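PDB 5Y0T: thermotoga maritima TmcAL, which belongs to the HIGH nucleotidyl transferase family of the HUP clan, binds adenosine-5'-rp-alpha-thio-triphosphate and contains a mainly parallel sheet. Local coordinates for residues A[108-111]-A[112-116]; A[232-235]-A[236-239]; A[255-258]-A[259-263]; A[303-306]-A[307-311]; A[387-390]-A[391-395]. All coordinates share one frame; numbering follows the deposited sequence.

Contact 1 (A[108-111]-A[112-116])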
loop_
_atom_site.group_PDB
_atom_site.type_symbol
_atom_site.label_atom_id
_atom_site.label_comp_id
_atom_site.label_asym_id
_atom_site.label_seq_id
_atom_site.Cartn_x
_atom_site.Cartn_y
_atom_site.Cartn_z
ATOM N N ILE A 108 -24.842 3.067 -37.044
ATOM C CA ILE A 108 -23.473 2.593 -37.228
ATOM C C ILE A 108 -22.759 3.474 -38.248
ATOM O O ILE A 108 -21.552 3.700 -38.161
ATOM C CB ILE A 108 -23.424 1.115 -37.691
ATOM C CG1 ILE A 108 -21.981 0.639 -37.825
ATOM C CG2 ILE A 108 -24.183 0.926 -39.011
ATOM C CD1 ILE A 108 -21.269 0.464 -36.501
ATOM N N GLU A 109 -23.520 3.979 -39.211
ATOM C CA GLU A 109 -22.957 4.820 -40.264
ATOM C C GLU A 109 -22.416 6.123 -39.691
ATOM O O GLU A 109 -21.339 6.566 -40.074
ATOM C CB GLU A 109 -23.998 5.116 -41.341
ATOM C CG GLU A 109 -24.387 3.904 -42.161
ATOM C CD GLU A 109 -24.770 4.272 -43.582
ATOM O OE1 GLU A 109 -24.613 5.458 -43.957
ATOM O OE2 GLU A 109 -25.227 3.374 -44.323
ATOM N N PHE A 110 -23.158 6.719 -38.759
ATOM C CA PHE A 110 -22.684 7.927 -38.084
ATOM C C PHE A 110 -21.382 7.647 -37.325
ATOM O O PHE A 110 -20.412 8.411 -37.427
ATOM C CB PHE A 110 -23.751 8.492 -37.130
ATOM C CG PHE A 110 -23.209 9.535 -36.179
ATOM C CD1 PHE A 110 -22.925 10.815 -36.624
ATOM C CD2 PHE A 110 -22.956 9.222 -34.854
ATOM C CE1 PHE A 110 -22.404 11.775 -35.758
ATOM C CE2 PHE A 110 -22.431 10.165 -33.984
ATOM C CZ PHE A 110 -22.156 11.451 -34.439
ATOM N N LEU A 111 -21.334 6.534 -36.596
ATOM C CA LEU A 111 -20.155 6.234 -35.777
ATOM C C LEU A 111 -18.927 5.962 -36.652
ATOM O O LEU A 111 -17.809 6.351 -36.319
ATOM C CB LEU A 111 -20.426 5.037 -34.869
ATOM C CG LEU A 111 -21.625 5.206 -33.936
ATOM C CD1 LEU A 111 -21.776 3.972 -33.047
ATOM C CD2 LEU A 111 -21.467 6.464 -33.093
ATOM N N GLN A 112 -19.146 5.295 -37.777
ATOM C CA GLN A 112 -18.055 5.020 -38.701
ATOM C C GLN A 112 -17.519 6.300 -39.341
ATOM O O GLN A 112 -16.307 6.433 -39.527
ATOM C CB GLN A 112 -18.505 4.026 -39.784
ATOM C CG GLN A 112 -18.352 2.559 -39.342
ATOM C CD GLN A 112 -19.126 1.592 -40.210
ATOM O OE1 GLN A 112 -19.796 1.994 -41.169
ATOM N NE2 GLN A 112 -19.043 0.303 -39.879
ATOM N N ARG A 113 -18.410 7.227 -39.685
ATOM C CA ARG A 113 -17.976 8.510 -40.237
ATOM C C ARG A 113 -17.100 9.248 -39.241
ATOM O O ARG A 113 -16.062 9.812 -39.605
ATOM C CB ARG A 113 -19.174 9.390 -40.626
ATOM C CG ARG A 113 -19.426 9.472 -42.130
ATOM C CD ARG A 113 -20.401 10.607 -42.516
ATOM N NE ARG A 113 -21.656 10.573 -41.763
ATOM C CZ ARG A 113 -22.629 9.682 -41.950
ATOM N NH1 ARG A 113 -22.498 8.727 -42.866
ATOM N NH2 ARG A 113 -23.736 9.737 -41.211
ATOM N N VAL A 114 -17.513 9.258 -37.979
ATOM C CA VAL A 114 -16.731 9.953 -36.963
ATOM C C VAL A 114 -15.395 9.251 -36.757
ATOM O O VAL A 114 -14.349 9.908 -36.700
ATOM C CB VAL A 114 -17.474 10.056 -35.613
ATOM C CG1 VAL A 114 -16.546 10.581 -34.526
ATOM C CG2 VAL A 114 -18.690 10.958 -35.750
ATOM N N ALA A 115 -15.411 7.920 -36.675
ATOM C CA ALA A 115 -14.150 7.202 -36.470
ATOM C C ALA A 115 -13.161 7.477 -37.597
ATOM O O ALA A 115 -11.962 7.602 -37.355
ATOM C CB ALA A 115 -14.390 5.704 -36.341
ATOM N N ARG A 116 -13.669 7.587 -38.822
ATOM C CA ARG A 116 -12.818 7.859 -39.988
ATOM C C ARG A 116 -12.107 9.227 -39.886
ATOM O O ARG A 116 -10.904 9.350 -40.157
ATOM C CB ARG A 116 -13.662 7.777 -41.269
ATOM C CG ARG A 116 -12.963 8.218 -42.541
ATOM C CD ARG A 116 -11.809 7.304 -42.904
ATOM N NE ARG A 116 -12.220 5.923 -43.155
ATOM C CZ ARG A 116 -11.393 4.971 -43.578
ATOM N NH1 ARG A 116 -10.115 5.256 -43.803
ATOM N NH2 ARG A 116 -11.839 3.738 -43.779
#
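F110 and V114 meet one turn apart at the start of helix 108-120, an i to i+4 pair in which a methyl lies over an aromatic face. V114 CG2 stands 4.0 Å from the centroid of the F110 ring and 25° off its normal, evidence for a CH-pi contact displaced toward the rim carbons CE1 and CZ. With chi1 at 167°, F110 CG lies anti to the backbone N, which carries the ring outward with its rim beside V114 CG2. K163 adds a cation-pi contact to this ring, and L164 packs on both F110 and V114. L111 faces V173 of helix 167-182 and F101 of strand 98-103. On the outer side, E109 and R113 remain short of a salt bridge: their carboxylate and guanidinium planes are 72° apart, and E109 OE1 is 4.0 Å from R113 NH1. E109 O lies over one guanidinium face, offset toward its rim, and also accepts R113 N at 3.0 Å. Q112 N donates to I108 O, and I108 CG1 lies against the Q112 amide, 3.6 Å from NE2.

Contact 2 (A[232-235]-A[236-239])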
loop_
_atom_site.group_PDB
_atom_site.type_symbol
_atom_site.label_atom_id
_atom_site.label_comp_id
_atom_site.label_asym_id
_atom_site.label_seq_id
_atom_site.Cartn_x
_atom_site.Cartn_y
_atom_site.Cartn_z
ATOM N N ASP A 232 -29.202 -18.219 -14.545
ATOM C CA ASP A 232 -27.855 -18.747 -14.315
ATOM C C ASP A 232 -26.922 -17.691 -13.743
ATOM O O ASP A 232 -25.971 -18.015 -13.014
ATOM C CB ASP A 232 -27.246 -19.313 -15.596
ATOM C CG ASP A 232 -27.858 -20.642 -16.005
ATOM O OD1 ASP A 232 -28.485 -21.315 -15.159
ATOM O OD2 ASP A 232 -27.705 -21.015 -17.182
ATOM N N SER A 233 -27.172 -16.426 -14.075
ATOM C CA SER A 233 -26.334 -15.353 -13.557
ATOM C C SER A 233 -26.603 -15.180 -12.068
ATOM O O SER A 233 -25.680 -15.096 -11.266
ATOM C CB SER A 233 -26.599 -14.044 -14.311
ATOM O OG SER A 233 -25.869 -12.983 -13.732
ATOM N N PHE A 234 -27.883 -15.137 -11.705
ATOM C CA PHE A 234 -28.267 -15.020 -10.303
ATOM C C PHE A 234 -27.757 -16.213 -9.490
ATOM O O PHE A 234 -27.309 -16.058 -8.355
ATOM C CB PHE A 234 -29.791 -14.913 -10.167
ATOM C CG PHE A 234 -30.247 -14.635 -8.757
ATOM C CD1 PHE A 234 -30.023 -13.392 -8.177
ATOM C CD2 PHE A 234 -30.867 -15.618 -8.002
ATOM C CE1 PHE A 234 -30.430 -13.127 -6.877
ATOM C CE2 PHE A 234 -31.269 -15.361 -6.693
ATOM C CZ PHE A 234 -31.052 -14.114 -6.134
ATOM N N GLU A 235 -27.843 -17.406 -10.079
ATOM C CA GLU A 235 -27.419 -18.629 -9.403
ATOM C C GLU A 235 -25.933 -18.563 -9.057
ATOM O O GLU A 235 -25.536 -18.877 -7.940
ATOM C CB GLU A 235 -27.707 -19.857 -10.275
ATOM C CG GLU A 235 -27.820 -21.154 -9.499
ATOM C CD GLU A 235 -29.003 -21.152 -8.540
ATOM O OE1 GLU A 235 -30.042 -20.533 -8.868
ATOM O OE2 GLU A 235 -28.887 -21.764 -7.456
ATOM N N ILE A 236 -25.117 -18.117 -10.004
ATOM C CA ILE A 236 -23.682 -18.035 -9.767
ATOM C C ILE A 236 -23.364 -16.922 -8.752
ATOM O O ILE A 236 -22.471 -17.063 -7.904
ATOM C CB ILE A 236 -22.909 -17.781 -11.081
ATOM C CG1 ILE A 236 -23.040 -18.966 -12.050
ATOM C CG2 ILE A 236 -21.443 -17.478 -10.793
ATOM C CD1 ILE A 236 -22.326 -20.198 -11.637
ATOM N N LEU A 237 -24.089 -15.812 -8.853
ATOM C CA LEU A 237 -23.958 -14.710 -7.899
ATOM C C LEU A 237 -24.213 -15.206 -6.473
ATOM O O LEU A 237 -23.435 -14.930 -5.554
ATOM C CB LEU A 237 -24.931 -13.577 -8.246
ATOM C CG LEU A 237 -24.974 -12.414 -7.253
ATOM C CD1 LEU A 237 -23.639 -11.667 -7.252
ATOM C CD2 LEU A 237 -26.120 -11.472 -7.571
ATOM N N MET A 238 -25.297 -15.954 -6.297
ATOM C CA MET A 238 -25.612 -16.551 -4.996
ATOM C C MET A 238 -24.542 -17.549 -4.540
ATOM O O MET A 238 -24.202 -17.608 -3.347
ATOM C CB MET A 238 -26.977 -17.240 -5.045
ATOM C CG MET A 238 -28.150 -16.277 -5.151
ATOM S SD MET A 238 -28.311 -15.209 -3.704
ATOM C CE MET A 238 -27.783 -13.628 -4.352
ATOM N N ARG A 239 -24.021 -18.328 -5.485
ATOM C CA ARG A 239 -22.942 -19.278 -5.203
ATOM C C ARG A 239 -21.736 -18.575 -4.595
ATOM O O ARG A 239 -21.169 -19.031 -3.594
ATOM C CB ARG A 239 -22.506 -20.012 -6.480
ATOM C CG ARG A 239 -21.391 -21.045 -6.248
ATOM C CD ARG A 239 -20.780 -21.528 -7.556
ATOM N NE ARG A 239 -19.821 -20.567 -8.092
ATOM C CZ ARG A 239 -19.327 -20.605 -9.325
ATOM N NH1 ARG A 239 -19.719 -21.556 -10.165
ATOM N NH2 ARG A 239 -18.447 -19.688 -9.720
#
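F234 and M238 form a Met-aromatic pair across one turn of helix 231-242. M238 CG is nearest, 3.6 Å from F234 CE2, and lies over one ring face, 23° off the normal, as a CH-pi contact. The sulfur SD is more oblique, 4.5 Å from the F234 ring centroid and 37° off its normal; CE then reaches the far rim, 3.7 Å from F234 CE1. This path follows from bends at chi2 and chi3 of M238, which curl the thioether over the ring. Beneath the pair, M238 N donates to F234 O at 2.9 Å. L237 CD2 approaches the ring obliquely. Farther out, V225 and R226 of helix 222-228 touch F234, while W222 touches M238. The other helix side faces helix 52-61: S233 packs on I58 and hydrogen-bonds through OG to F13 O, and R239 makes a salt bridge with E57. Dispersion and a weak sulfur-pi attraction therefore probably govern the F234-M238 side, whereas directional polar bonds join S233 and R239 to their neighbours.

Contact 3 (A[255-258]-A[259-263])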
loop_
_atom_site.group_PDB
_atom_site.type_symbol
_atom_site.label_atom_id
_atom_site.label_comp_id
_atom_site.label_asym_id
_atom_site.label_seq_id
_atom_site.Cartn_x
_atom_site.Cartn_y
_atom_site.Cartn_z
ATOM N N ASP A 255 -10.573 1.945 2.682
ATOM C CA ASP A 255 -9.576 2.266 3.702
ATOM C C ASP A 255 -8.178 1.903 3.200
ATOM O O ASP A 255 -7.219 2.623 3.502
ATOM C CB ASP A 255 -9.859 1.556 5.035
ATOM C CG ASP A 255 -10.864 2.300 5.911
ATOM O OD1 ASP A 255 -11.347 3.387 5.526
ATOM O OD2 ASP A 255 -11.159 1.802 7.017
ATOM N N PHE A 256 -8.050 0.815 2.427
ATOM C CA PHE A 256 -6.740 0.485 1.867
ATOM C C PHE A 256 -6.242 1.596 0.954
ATOM O O PHE A 256 -5.107 2.051 1.093
ATOM C CB PHE A 256 -6.717 -0.833 1.068
ATOM C CG PHE A 256 -5.320 -1.230 0.671
ATOM C CD1 PHE A 256 -4.737 -0.724 -0.478
ATOM C CD2 PHE A 256 -4.560 -2.045 1.495
ATOM C CE1 PHE A 256 -3.431 -1.043 -0.811
ATOM C CE2 PHE A 256 -3.246 -2.373 1.164
ATOM C CZ PHE A 256 -2.687 -1.869 0.019
ATOM N N LEU A 257 -7.082 2.004 0.005
ATOM C CA LEU A 257 -6.697 3.014 -0.974
ATOM C C LEU A 257 -6.278 4.306 -0.284
ATOM O O LEU A 257 -5.220 4.882 -0.573
ATOM C CB LEU A 257 -7.859 3.281 -1.942
ATOM C CG LEU A 257 -8.174 2.106 -2.859
ATOM C CD1 LEU A 257 -9.414 2.391 -3.701
ATOM C CD2 LEU A 257 -6.981 1.795 -3.731
ATOM N N LEU A 258 -7.100 4.737 0.666
ATOM C CA LEU A 258 -6.853 5.996 1.339
ATOM C C LEU A 258 -5.561 5.914 2.156
ATOM O O LEU A 258 -4.737 6.839 2.124
ATOM C CB LEU A 258 -8.046 6.382 2.224
ATOM C CG LEU A 258 -7.868 7.670 3.044
ATOM C CD1 LEU A 258 -7.516 8.838 2.129
ATOM C CD2 LEU A 258 -9.127 7.994 3.854
ATOM N N SER A 259 -5.380 4.803 2.865
ATOM C CA SER A 259 -4.185 4.608 3.681
ATOM C C SER A 259 -2.934 4.527 2.802
ATOM O O SER A 259 -1.886 5.078 3.126
ATOM C CB SER A 259 -4.316 3.338 4.537
ATOM O OG SER A 259 -5.340 3.474 5.508
ATOM N N PHE A 260 -3.060 3.838 1.681
ATOM C CA PHE A 260 -1.962 3.703 0.733
ATOM C C PHE A 260 -1.531 5.093 0.200
ATOM O O PHE A 260 -0.339 5.395 0.127
ATOM C CB PHE A 260 -2.394 2.747 -0.396
ATOM C CG PHE A 260 -1.349 2.520 -1.456
ATOM C CD1 PHE A 260 -1.241 3.388 -2.536
ATOM C CD2 PHE A 260 -0.496 1.428 -1.392
ATOM C CE1 PHE A 260 -0.282 3.189 -3.517
ATOM C CE2 PHE A 260 0.473 1.221 -2.381
ATOM C CZ PHE A 260 0.574 2.109 -3.442
ATOM N N PHE A 261 -2.489 5.967 -0.103
ATOM C CA PHE A 261 -2.140 7.300 -0.622
ATOM C C PHE A 261 -1.414 8.153 0.417
ATOM O O PHE A 261 -0.650 9.038 0.055
ATOM C CB PHE A 261 -3.380 8.048 -1.133
ATOM C CG PHE A 261 -4.128 7.303 -2.200
ATOM C CD1 PHE A 261 -3.468 6.389 -3.005
ATOM C CD2 PHE A 261 -5.489 7.479 -2.367
ATOM C CE1 PHE A 261 -4.146 5.667 -3.977
ATOM C CE2 PHE A 261 -6.176 6.758 -3.331
ATOM C CZ PHE A 261 -5.508 5.852 -4.139
ATOM N N ARG A 262 -1.626 7.881 1.702
ATOM C CA ARG A 262 -0.903 8.612 2.742
ATOM C C ARG A 262 0.550 8.175 2.857
ATOM O O ARG A 262 1.335 8.774 3.596
ATOM C CB ARG A 262 -1.579 8.440 4.106
ATOM C CG ARG A 262 -2.941 9.082 4.212
ATOM C CD ARG A 262 -3.465 9.021 5.636
ATOM N NE ARG A 262 -4.702 9.778 5.765
ATOM C CZ ARG A 262 -5.315 10.036 6.912
ATOM N NH1 ARG A 262 -4.799 9.608 8.057
ATOM N NH2 ARG A 262 -6.439 10.749 6.915
ATOM N N LEU A 263 0.905 7.121 2.139
ATOM C CA LEU A 263 2.268 6.621 2.141
ATOM C C LEU A 263 3.082 7.261 1.016
ATOM O O LEU A 263 4.306 7.115 0.964
ATOM C CB LEU A 263 2.265 5.087 1.995
ATOM C CG LEU A 263 1.562 4.311 3.125
ATOM C CD1 LEU A 263 1.523 2.788 2.843
ATOM C CD2 LEU A 263 2.238 4.609 4.466
#
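F261 lays its ring across the carbonyl of L257, one turn earlier in helix 254-261. From CB, 3.7 Å from L257 O, the side chain leaves with CG anti to its own carbonyl carbon (chi1 -57°), and chi2 of -26° turns the ring broadside to the oxygen. CG comes to 3.1 Å from L257 O, which sits 3.0 Å above the ring plane and over its centre. At the far end, CE2 and CZ each lie 4.1 Å from L257 CB. The same oxygen accepts F261 N at 3.0 Å, and thus has the ring over it as well as the helical N-H. F283 and F296 also meet the F261 ring. F256 and F260 make a looser pair: their planes differ by 24°, but the centroids are 6.0 Å apart and the rings barely overlap. S259 bonds twice to D255 O, through N and through OG, the latter at 2.9 Å; the two donors approach from opposite faces of the carbonyl plane. R262 hydrogen-bonds through NE to A287 O and through NH2 to T290 O, and also to N396 O and R408 O of the second subunit. F256 stacks on F256 of that subunit, and D255 forms a salt bridge with its R408. These features mark a largely buried helix shared between a phenylalanine-rich core and the homodimer interface.

Contact 4 (A[303-306]-A[307-311])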
loop_
_atom_site.group_PDB
_atom_site.type_symbol
_atom_site.label_atom_id
_atom_site.label_comp_id
_atom_site.label_asym_id
_atom_site.label_seq_id
_atom_site.Cartn_x
_atom_site.Cartn_y
_atom_site.Cartn_z
ATOM N N LYS A 303 -15.480 20.281 -10.773
ATOM C CA LYS A 303 -16.169 20.446 -12.041
ATOM C C LYS A 303 -15.486 19.670 -13.167
ATOM O O LYS A 303 -16.139 18.936 -13.908
ATOM C CB LYS A 303 -16.252 21.937 -12.393
ATOM C CG LYS A 303 -17.031 22.251 -13.662
ATOM C CD LYS A 303 -17.025 23.752 -13.957
ATOM C CE LYS A 303 -17.767 24.060 -15.249
ATOM N NZ LYS A 303 -17.230 23.247 -16.381
ATOM N N ARG A 304 -14.169 19.801 -13.277
ATOM C CA ARG A 304 -13.466 19.226 -14.421
ATOM C C ARG A 304 -13.114 17.745 -14.260
ATOM O O ARG A 304 -12.560 17.149 -15.185
ATOM C CB ARG A 304 -12.193 20.029 -14.720
ATOM C CG ARG A 304 -11.197 20.114 -13.578
ATOM C CD ARG A 304 -10.230 21.279 -13.783
ATOM N NE ARG A 304 -9.178 21.305 -12.767
ATOM C CZ ARG A 304 -9.332 21.783 -11.535
ATOM N NH1 ARG A 304 -10.500 22.280 -11.151
ATOM N NH2 ARG A 304 -8.316 21.759 -10.682
ATOM N N PHE A 305 -13.435 17.142 -13.114
ATOM C CA PHE A 305 -13.151 15.711 -12.937
ATOM C C PHE A 305 -14.399 14.878 -12.662
ATOM O O PHE A 305 -15.207 15.216 -11.803
ATOM C CB PHE A 305 -12.147 15.498 -11.807
ATOM C CG PHE A 305 -10.916 16.339 -11.929
ATOM C CD1 PHE A 305 -10.110 16.249 -13.052
ATOM C CD2 PHE A 305 -10.556 17.219 -10.915
ATOM C CE1 PHE A 305 -8.972 17.030 -13.168
ATOM C CE2 PHE A 305 -9.416 17.994 -11.022
ATOM C CZ PHE A 305 -8.625 17.904 -12.152
ATOM N N THR A 306 -14.564 13.802 -13.420
ATOM C CA THR A 306 -15.590 12.810 -13.130
ATOM C C THR A 306 -15.134 11.839 -12.038
ATOM O O THR A 306 -13.935 11.661 -11.813
ATOM C CB THR A 306 -15.961 12.003 -14.371
ATOM O OG1 THR A 306 -14.861 11.161 -14.720
ATOM C CG2 THR A 306 -16.289 12.937 -15.531
ATOM N N PHE A 307 -16.090 11.221 -11.356
ATOM C CA PHE A 307 -15.765 10.226 -10.341
ATOM C C PHE A 307 -15.016 9.049 -10.956
ATOM O O PHE A 307 -14.090 8.515 -10.351
ATOM C CB PHE A 307 -17.032 9.744 -9.625
ATOM C CG PHE A 307 -17.522 10.695 -8.572
ATOM C CD1 PHE A 307 -16.775 10.918 -7.424
ATOM C CD2 PHE A 307 -18.718 11.378 -8.731
ATOM C CE1 PHE A 307 -17.213 11.808 -6.451
ATOM C CE2 PHE A 307 -19.165 12.274 -7.763
ATOM C CZ PHE A 307 -18.413 12.490 -6.622
ATOM N N SER A 308 -15.403 8.656 -12.168
ATOM C CA SER A 308 -14.769 7.519 -12.822
ATOM C C SER A 308 -13.301 7.786 -13.136
ATOM O O SER A 308 -12.463 6.889 -13.045
ATOM C CB SER A 308 -15.514 7.150 -14.105
ATOM O OG SER A 308 -16.664 6.390 -13.800
ATOM N N ARG A 309 -12.996 9.019 -13.518
ATOM C CA ARG A 309 -11.610 9.383 -13.769
ATOM C C ARG A 309 -10.819 9.307 -12.462
ATOM O O ARG A 309 -9.726 8.749 -12.436
ATOM C CB ARG A 309 -11.506 10.778 -14.385
ATOM C CG ARG A 309 -10.079 11.227 -14.665
ATOM C CD ARG A 309 -10.071 12.558 -15.414
ATOM N NE ARG A 309 -8.728 13.109 -15.579
ATOM C CZ ARG A 309 -8.473 14.331 -16.041
ATOM N NH1 ARG A 309 -9.469 15.139 -16.392
ATOM N NH2 ARG A 309 -7.220 14.746 -16.153
ATOM N N ILE A 310 -11.375 9.857 -11.383
ATOM C CA ILE A 310 -10.672 9.807 -10.096
ATOM C C ILE A 310 -10.503 8.370 -9.595
ATOM O O ILE A 310 -9.424 7.995 -9.131
ATOM C CB ILE A 310 -11.389 10.628 -9.004
ATOM C CG1 ILE A 310 -11.646 12.061 -9.477
ATOM C CG2 ILE A 310 -10.549 10.646 -7.730
ATOM C CD1 ILE A 310 -10.426 12.714 -10.082
ATOM N N ARG A 311 -11.566 7.567 -9.681
ATOM C CA ARG A 311 -11.489 6.164 -9.268
ATOM C C ARG A 311 -10.474 5.373 -10.101
ATOM O O ARG A 311 -9.767 4.524 -9.562
ATOM C CB ARG A 311 -12.869 5.486 -9.351
ATOM C CG ARG A 311 -13.885 5.960 -8.294
ATOM C CD ARG A 311 -15.186 5.144 -8.376
ATOM N NE ARG A 311 -15.838 5.256 -9.681
ATOM C CZ ARG A 311 -17.045 5.782 -9.886
ATOM N NH1 ARG A 311 -17.766 6.252 -8.874
ATOM N NH2 ARG A 311 -17.536 5.832 -11.113
#
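T306 supplies the polar contacts to the first turn of the following helix. Its OG1 accepts R309 N at 3.1 Å, with an N-H...O angle of 155°, while its carbonyl O accepts I310 N at 3.2 Å. A chi1 of 69° places OG1 between the backbone N and the carbonyl carbon, turned toward the amide of R309. This is the N-cap of helix 307-318: the threonine hydroxyl takes up an N-H that has no preceding helical carbonyl to meet. An aromatic ring and a guanidinium form the second set. R309, extended from CG to NE, crosses F305 obliquely with its guanidinium plane 83° from the ring. NH1 lies at the ring edge, near its plane and not over the face, 3.6 Å from F305 CD1, and that carbon lies over one face of the guanidinium. The polar end of R309 has its salt bridge with E277, which probably helps hold the group beside F305. The apolar contact comes from I310, whose CD1 is 3.7 Å from F305 CB. L279 of helix 279-289 touches F305, R309 and I310, and L297 and V300 of helix 293-300 also pack on I310.

Contact 5 (A[387-390]-A[391-395])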
loop_
_atom_site.group_PDB
_atom_site.type_symbol
_atom_site.label_atom_id
_atom_site.label_comp_id
_atom_site.label_asym_id
_atom_site.label_seq_id
_atom_site.Cartn_x
_atom_site.Cartn_y
_atom_site.Cartn_z
ATOM N N GLN A 387 2.661 -6.660 -18.284
ATOM C CA GLN A 387 1.218 -6.725 -18.424
ATOM C C GLN A 387 0.632 -7.874 -17.610
ATOM O O GLN A 387 -0.322 -7.680 -16.845
ATOM C CB GLN A 387 0.819 -6.860 -19.906
ATOM C CG GLN A 387 1.019 -5.587 -20.713
ATOM C CD GLN A 387 0.669 -5.749 -22.192
ATOM O OE1 GLN A 387 0.512 -6.865 -22.689
ATOM N NE2 GLN A 387 0.532 -4.628 -22.894
ATOM N N ILE A 388 1.198 -9.074 -17.751
ATOM C CA ILE A 388 0.580 -10.233 -17.113
ATOM C C ILE A 388 0.825 -10.212 -15.593
ATOM O O ILE A 388 -0.027 -10.663 -14.820
ATOM C CB ILE A 388 1.060 -11.561 -17.761
ATOM C CG1 ILE A 388 0.003 -12.655 -17.595
ATOM C CG2 ILE A 388 2.446 -12.013 -17.217
ATOM C CD1 ILE A 388 0.229 -13.848 -18.540
ATOM N N ASP A 389 1.941 -9.624 -15.167
ATOM C CA ASP A 389 2.206 -9.417 -13.745
ATOM C C ASP A 389 1.135 -8.510 -13.120
ATOM O O ASP A 389 0.678 -8.744 -11.992
ATOM C CB ASP A 389 3.595 -8.809 -13.539
ATOM C CG ASP A 389 3.844 -8.402 -12.087
ATOM O OD1 ASP A 389 4.089 -9.299 -11.254
ATOM O OD2 ASP A 389 3.770 -7.190 -11.781
ATOM N N LEU A 390 0.707 -7.501 -13.867
ATOM C CA LEU A 390 -0.378 -6.630 -13.407
ATOM C C LEU A 390 -1.693 -7.395 -13.305
ATOM O O LEU A 390 -2.429 -7.250 -12.314
ATOM C CB LEU A 390 -0.518 -5.414 -14.338
ATOM C CG LEU A 390 -1.687 -4.473 -14.039
ATOM C CD1 LEU A 390 -1.645 -3.966 -12.575
ATOM C CD2 LEU A 390 -1.711 -3.320 -15.010
ATOM N N ASP A 391 -1.987 -8.241 -14.297
ATOM C CA ASP A 391 -3.204 -9.062 -14.233
ATOM C C ASP A 391 -3.237 -9.937 -12.969
ATOM O O ASP A 391 -4.260 -10.024 -12.279
ATOM C CB ASP A 391 -3.331 -9.951 -15.483
ATOM C CG ASP A 391 -3.657 -9.158 -16.743
ATOM O OD1 ASP A 391 -3.970 -7.948 -16.634
ATOM O OD2 ASP A 391 -3.580 -9.744 -17.851
ATOM N N VAL A 392 -2.105 -10.559 -12.663
ATOM C CA VAL A 392 -1.968 -11.437 -11.484
ATOM C C VAL A 392 -2.059 -10.643 -10.178
ATOM O O VAL A 392 -2.738 -11.051 -9.228
ATOM C CB VAL A 392 -0.633 -12.204 -11.531
ATOM C CG1 VAL A 392 -0.359 -12.936 -10.202
ATOM C CG2 VAL A 392 -0.650 -13.187 -12.692
ATOM N N LYS A 393 -1.387 -9.496 -10.157
ATOM C CA LYS A 393 -1.382 -8.625 -8.986
ATOM C C LYS A 393 -2.801 -8.141 -8.668
ATOM O O LYS A 393 -3.214 -8.107 -7.501
ATOM C CB LYS A 393 -0.435 -7.438 -9.215
ATOM C CG LYS A 393 -0.590 -6.301 -8.208
ATOM C CD LYS A 393 0.607 -5.339 -8.240
ATOM C CE LYS A 393 0.725 -4.579 -9.551
ATOM N NZ LYS A 393 1.982 -3.754 -9.627
ATOM N N ALA A 394 -3.553 -7.776 -9.702
ATOM C CA ALA A 394 -4.920 -7.306 -9.502
ATOM C C ALA A 394 -5.784 -8.402 -8.883
ATOM O O ALA A 394 -6.582 -8.142 -7.978
ATOM C CB ALA A 394 -5.527 -6.831 -10.819
ATOM N N THR A 395 -5.636 -9.622 -9.382
ATOM C CA THR A 395 -6.357 -10.770 -8.826
ATOM C C THR A 395 -5.988 -11.018 -7.374
ATOM O O THR A 395 -6.855 -11.246 -6.525
ATOM C CB THR A 395 -6.079 -12.067 -9.655
ATOM O OG1 THR A 395 -6.454 -11.839 -11.014
ATOM C CG2 THR A 395 -6.870 -13.254 -9.135
HETATM O O HOH W 1 -2.388 -5.797 -17.550
HETATM O O HOH W 2 3.893 -6.045 -9.575
#
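K393 bends back along helix 381-399 and overlaps L390 with its aliphatic part: K393 CE is 3.9 Å from L390 CD1, the two side chains meeting at an oblique angle. A chi3 of 66° bends the chain at CG-CD and directs NZ toward D389. The charges stay apart, D389 OD2 being 4.4 Å from K393 NZ. A modelled water lies between them, accepting from NZ at 3.0 Å, though its distance to OD2 is doubtfully short. NZ also hydrogen-bonds to F319 O. On another side of helix 381-399, D391 is buried. A second water donates to D391 OD1 at 2.8 Å and to Q387 O at 2.9 Å, while Q387 O also accepts D391 N in its carbonyl plane. D391 OD2 hydrogen-bonds to Y336 OH and OD1 to V72 N, and Q387 reaches Q335. V72 packs on L390. The bonds from D391 to V72 N, Y336 OH and a water would be expected to favour its ionised form despite burial, whereas the D389-K393 attraction may be softened by the intervening water.

In the fold
All five contacts are local, each joining residues three to five apart in or beside a helix, and they follow one another in series along the chain. Contacts 1 and 2 lie far apart, about 38 Å between centres, and neither reaches the bound adenosine-5'-rp-alpha-thio-triphosphate: the side chains of L111 and S233 are about 10 and 11 Å from it. In contact 4, the side chain of S308 is about 10 Å from the bound adenosine-5'-rp-alpha-thio-triphosphate (TAT). Contacts 3 and 4 are nearest neighbours, about 6 Å between nearest atoms; helix 307-318, capped in contact 4, continues to A314, S317 and V318, which pack on contact 3. Contact 5 lies about 9 Å from contact 3 between nearest atoms within the chain, but its K393 packs on R262 of the second subunit, linking both to the dimer interface.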